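Minor capsid protein (Cafeteriavirus-dependent mavirus, PDB 6G42) forms the penton of the mavirus capsid, assembling as a pentamer that probably occupies the fivefold vertices of the virophage particle. Local coordinates at residues I85-V97 with D108-L120. Residues are numbered along the deposited sequence; the frame is centred on the assembly and turned at random.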
loop_
_atom_site.group_PDB
_atom_site.type_symbol
_atom_site.label_atom_id
_atom_site.label_comp_id
_atom_site.label_asym_id
_atom_site.label_seq_id
_atom_site.Cartn_x
_atom_site.Cartn_y
_atom_site.Cartn_z
ATOM N N ILE C 85 24.727 -37.028 -19.247
ATOM C CA ILE C 85 23.725 -36.285 -20.021
ATOM C C ILE C 85 23.222 -37.197 -21.141
ATOM O O ILE C 85 24.021 -37.749 -21.898
ATOM C CB ILE C 85 24.315 -34.985 -20.632
ATOM C CG1 ILE C 85 24.769 -34.020 -19.527
ATOM C CG2 ILE C 85 23.301 -34.291 -21.545
ATOM C CD1 ILE C 85 25.765 -32.973 -19.989
ATOM N N MET C 86 21.903 -37.346 -21.239
ATOM C CA MET C 86 21.280 -38.166 -22.281
ATOM C C MET C 86 20.964 -37.366 -23.541
ATOM O O MET C 86 21.223 -37.835 -24.651
ATOM C CB MET C 86 20.012 -38.827 -21.750
ATOM C CG MET C 86 20.277 -39.768 -20.585
ATOM S SD MET C 86 19.305 -41.282 -20.667
ATOM C CE MET C 86 17.676 -40.624 -20.345
ATOM N N GLY C 87 20.406 -36.170 -23.371
ATOM C CA GLY C 87 20.075 -35.299 -24.504
ATOM C C GLY C 87 19.886 -33.845 -24.117
ATOM O O GLY C 87 19.592 -33.538 -22.963
ATOM N N VAL C 88 20.082 -32.960 -25.096
ATOM C CA VAL C 88 19.889 -31.514 -24.949
ATOM C C VAL C 88 19.302 -30.968 -26.255
ATOM O O VAL C 88 19.767 -31.318 -27.344
ATOM C CB VAL C 88 21.219 -30.786 -24.621
ATOM C CG1 VAL C 88 21.056 -29.273 -24.650
ATOM C CG2 VAL C 88 21.743 -31.208 -23.257
ATOM N N ARG C 89 18.296 -30.100 -26.135
ATOM C CA ARG C 89 17.659 -29.452 -27.294
ATOM C C ARG C 89 17.315 -27.988 -27.008
ATOM O O ARG C 89 16.989 -27.628 -25.876
ATOM C CB ARG C 89 16.393 -30.210 -27.694
ATOM C CG ARG C 89 15.877 -29.855 -29.085
ATOM C CD ARG C 89 14.662 -30.681 -29.481
ATOM N NE ARG C 89 14.956 -32.115 -29.553
ATOM C CZ ARG C 89 14.076 -33.067 -29.868
ATOM N NH1 ARG C 89 12.811 -32.766 -30.157
ATOM N NH2 ARG C 89 14.471 -34.337 -29.897
ATOM N N GLU C 90 17.389 -27.154 -28.045
ATOM C CA GLU C 90 16.972 -25.752 -27.952
ATOM C C GLU C 90 15.456 -25.659 -27.982
ATOM O O GLU C 90 14.806 -26.404 -28.709
ATOM C CB GLU C 90 17.533 -24.923 -29.115
ATOM C CG GLU C 90 19.051 -24.928 -29.244
ATOM C CD GLU C 90 19.579 -23.937 -30.278
ATOM O OE1 GLU C 90 18.779 -23.209 -30.917
ATOM O OE2 GLU C 90 20.817 -23.885 -30.452
ATOM N N VAL C 91 14.900 -24.736 -27.205
ATOM C CA VAL C 91 13.460 -24.470 -27.230
ATOM C C VAL C 91 13.156 -23.625 -28.473
ATOM O O VAL C 91 13.742 -22.556 -28.666
ATOM C CB VAL C 91 12.970 -23.766 -25.942
ATOM C CG1 VAL C 91 11.460 -23.521 -25.982
ATOM C CG2 VAL C 91 13.320 -24.600 -24.715
ATOM N N ASP C 92 12.245 -24.126 -29.307
ATOM C CA ASP C 92 11.865 -23.473 -30.558
ATOM C C ASP C 92 10.518 -22.775 -30.372
ATOM O O ASP C 92 9.510 -23.424 -30.101
ATOM C CB ASP C 92 11.786 -24.512 -31.691
ATOM C CG ASP C 92 11.778 -23.882 -33.089
ATOM O OD1 ASP C 92 11.610 -22.651 -33.226
ATOM O OD2 ASP C 92 11.939 -24.635 -34.074
ATOM N N PHE C 93 10.519 -21.451 -30.511
ATOM C CA PHE C 93 9.302 -20.634 -30.401
ATOM C C PHE C 93 8.689 -20.236 -31.759
ATOM O O PHE C 93 7.634 -19.595 -31.796
ATOM C CB PHE C 93 9.597 -19.378 -29.566
ATOM C CG PHE C 93 9.914 -19.668 -28.119
ATOM C CD1 PHE C 93 8.891 -19.851 -27.190
ATOM C CD2 PHE C 93 11.231 -19.753 -27.682
ATOM C CE1 PHE C 93 9.176 -20.111 -25.857
ATOM C CE2 PHE C 93 11.522 -20.015 -26.351
ATOM C CZ PHE C 93 10.493 -20.192 -25.436
ATOM N N SER C 94 9.316 -20.653 -32.862
ATOM C CA SER C 94 8.922 -20.235 -34.223
ATOM C C SER C 94 7.448 -20.480 -34.572
ATOM O O SER C 94 6.842 -19.674 -35.285
ATOM C CB SER C 94 9.818 -20.918 -35.265
ATOM O OG SER C 94 9.831 -22.325 -35.097
ATOM N N THR C 95 6.886 -21.577 -34.055
ATOM C CA THR C 95 5.475 -21.936 -34.289
ATOM C C THR C 95 4.446 -21.174 -33.440
ATOM O O THR C 95 3.245 -21.340 -33.656
ATOM C CB THR C 95 5.232 -23.439 -34.051
ATOM O OG1 THR C 95 5.530 -23.765 -32.688
ATOM C CG2 THR C 95 6.091 -24.283 -34.984
ATOM N N PHE C 96 4.909 -20.365 -32.480
ATOM C CA PHE C 96 4.029 -19.605 -31.566
ATOM C C PHE C 96 4.037 -18.080 -31.759
ATOM O O PHE C 96 3.226 -17.376 -31.152
ATOM C CB PHE C 96 4.417 -19.911 -30.118
ATOM C CG PHE C 96 4.282 -21.358 -29.745
ATOM C CD1 PHE C 96 5.339 -22.241 -29.935
ATOM C CD2 PHE C 96 3.100 -21.841 -29.192
ATOM C CE1 PHE C 96 5.220 -23.582 -29.583
ATOM C CE2 PHE C 96 2.976 -23.177 -28.839
ATOM C CZ PHE C 96 4.037 -24.049 -29.035
ATOM N N VAL C 97 4.920 -17.584 -32.618
ATOM C CA VAL C 97 5.265 -16.163 -32.684
ATOM C C VAL C 97 4.477 -15.434 -33.785
ATOM O O VAL C 97 4.149 -16.026 -34.808
ATOM C CB VAL C 97 6.798 -16.041 -32.878
ATOM C CG1 VAL C 97 7.237 -14.651 -33.292
ATOM C CG2 VAL C 97 7.508 -16.415 -31.591
ATOM N N ASP C 108 1.345 -20.219 -23.591
ATOM C CA ASP C 108 2.075 -20.585 -24.815
ATOM C C ASP C 108 3.583 -20.699 -24.606
ATOM O O ASP C 108 4.236 -21.537 -25.233
ATOM C CB ASP C 108 1.806 -19.576 -25.943
ATOM C CG ASP C 108 0.368 -19.611 -26.446
ATOM O OD1 ASP C 108 -0.259 -20.694 -26.452
ATOM O OD2 ASP C 108 -0.130 -18.543 -26.856
ATOM N N VAL C 109 4.136 -19.848 -23.743
ATOM C CA VAL C 109 5.554 -19.933 -23.377
ATOM C C VAL C 109 5.813 -21.264 -22.662
ATOM O O VAL C 109 6.831 -21.912 -22.899
ATOM C CB VAL C 109 6.000 -18.715 -22.528
ATOM C CG1 VAL C 109 7.409 -18.889 -21.972
ATOM C CG2 VAL C 109 5.945 -17.447 -23.368
ATOM N N GLY C 110 4.877 -21.661 -21.801
ATOM C CA GLY C 110 4.916 -22.955 -21.118
ATOM C C GLY C 110 4.787 -24.144 -22.051
ATOM O O GLY C 110 5.569 -25.090 -21.958
ATOM N N THR C 111 3.800 -24.084 -22.946
ATOM C CA THR C 111 3.576 -25.119 -23.967
ATOM C C THR C 111 4.834 -25.354 -24.817
ATOM O O THR C 111 5.248 -26.498 -25.009
ATOM C CB THR C 111 2.379 -24.755 -24.878
ATOM O OG1 THR C 111 1.203 -24.583 -24.079
ATOM C CG2 THR C 111 2.103 -25.848 -25.919
ATOM N N ALA C 112 5.447 -24.271 -25.298
ATOM C CA ALA C 112 6.666 -24.350 -26.118
ATOM C C ALA C 112 7.807 -25.093 -25.418
ATOM O O ALA C 112 8.478 -25.923 -26.025
ATOM C CB ALA C 112 7.119 -22.958 -26.525
ATOM N N ILE C 113 8.017 -24.789 -24.144
ATOM C CA ILE C 113 9.023 -25.480 -23.332
ATOM C C ILE C 113 8.638 -26.955 -23.154
ATOM O O ILE C 113 9.508 -27.825 -23.125
ATOM C CB ILE C 113 9.223 -24.770 -21.964
ATOM C CG1 ILE C 113 9.899 -23.404 -22.179
ATOM C CG2 ILE C 113 10.064 -25.611 -21.000
ATOM C CD1 ILE C 113 9.777 -22.441 -21.015
ATOM N N ASN C 114 7.336 -27.218 -23.044
ATOM C CA ASN C 114 6.807 -28.576 -22.865
ATOM C C ASN C 114 7.018 -29.479 -24.079
ATOM O O ASN C 114 7.449 -30.620 -23.931
ATOM C CB ASN C 114 5.310 -28.526 -22.528
ATOM C CG ASN C 114 4.808 -29.811 -21.891
ATOM O OD1 ASN C 114 5.527 -30.467 -21.138
ATOM N ND2 ASN C 114 3.564 -30.173 -22.184
ATOM N N GLU C 115 6.698 -28.967 -25.267
ATOM C CA GLU C 115 6.858 -29.723 -26.522
ATOM C C GLU C 115 8.326 -30.032 -26.848
ATOM O O GLU C 115 8.629 -31.089 -27.408
ATOM C CB GLU C 115 6.201 -28.975 -27.689
ATOM C CG GLU C 115 4.679 -28.934 -27.613
ATOM C CD GLU C 115 4.035 -28.093 -28.708
ATOM O OE1 GLU C 115 4.756 -27.433 -29.487
ATOM O OE2 GLU C 115 2.788 -28.088 -28.788
ATOM N N THR C 116 9.219 -29.105 -26.505
ATOM C CA THR C 116 10.670 -29.334 -26.565
ATOM C C THR C 116 11.074 -30.494 -25.652
ATOM O O THR C 116 11.860 -31.359 -26.036
ATOM C CB THR C 116 11.449 -28.078 -26.129
ATOM O OG1 THR C 116 10.947 -26.939 -26.832
ATOM C CG2 THR C 116 12.947 -28.222 -26.410
ATOM N N LEU C 117 10.528 -30.484 -24.439
ATOM C CA LEU C 117 10.795 -31.512 -23.442
ATOM C C LEU C 117 10.195 -32.867 -23.824
ATOM O O LEU C 117 10.815 -33.908 -23.601
ATOM C CB LEU C 117 10.264 -31.054 -22.080
ATOM C CG LEU C 117 10.848 -31.710 -20.830
ATOM C CD1 LEU C 117 12.338 -31.432 -20.674
ATOM C CD2 LEU C 117 10.096 -31.207 -19.611
ATOM N N ALA C 118 8.995 -32.846 -24.404
ATOM C CA ALA C 118 8.329 -34.063 -24.886
ATOM C C ALA C 118 9.062 -34.674 -26.079
ATOM O O ALA C 118 9.262 -35.885 -26.132
ATOM C CB ALA C 118 6.884 -33.764 -25.254
ATOM N N GLY C 119 9.452 -33.827 -27.028
ATOM C CA GLY C 119 10.256 -34.246 -28.181
ATOM C C GLY C 119 11.594 -34.876 -27.825
ATOM O O GLY C 119 12.049 -35.793 -28.509
ATOM N N LEU C 120 12.219 -34.389 -26.756
ATOM C CA LEU C 120 13.494 -34.930 -26.267
ATOM C C LEU C 120 13.318 -36.250 -25.500
ATOM O O LEU C 120 14.236 -37.071 -25.463
ATOM C CB LEU C 120 14.202 -33.893 -25.389
ATOM C CG LEU C 120 15.662 -34.156 -25.006
ATOM C CD1 LEU C 120 16.577 -34.129 -26.226
ATOM C CD2 LEU C 120 16.115 -33.130 -23.977
#
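Ala112 meets both Phe93 and Phe96 where an edge strand and the loop after it pack against a helix, in a domain separate from the capsid protein's single jelly roll. Strand 85-90, outermost in its sheet and paired with strand 74-79, runs roughly antiparallel to helix 108-120 (146° between their directions). Contact is tight along the loop: Ala112 CB lies 3.6 Å from Phe93 CE1 and makes an off-centre CH-pi contact with the Phe96 ring, 4.1 Å from its centroid. Phe93 is buried, and the ring of Phe66 meets it as well. One turn further along the helix, Thr116 crosses Val91 at about a right angle, with OG1 3.6 Å from Val91 CG1. Set anti to its own carbonyl carbon (chi1 -50°), Thr116 OG1 donates to Ala112 O at 2.8 Å, which uses its proton within the helix and leaves CG2 against Glu90 O. Leu120 closes the row, its CD2 3.6 Å from Gly87 O.

The solvent side is looser. Exposed Glu115 brings OE1 to the edge of the Phe96 ring, 3.5 Å from CZ, the two planes inclined to each other. Exposed Arg89 bends at chi3 and lays one guanidinium face over the Leu120 backbone; its NH2 gives Gly119 O a weak hydrogen bond, 3.1 Å long but only 121° at the hydrogen.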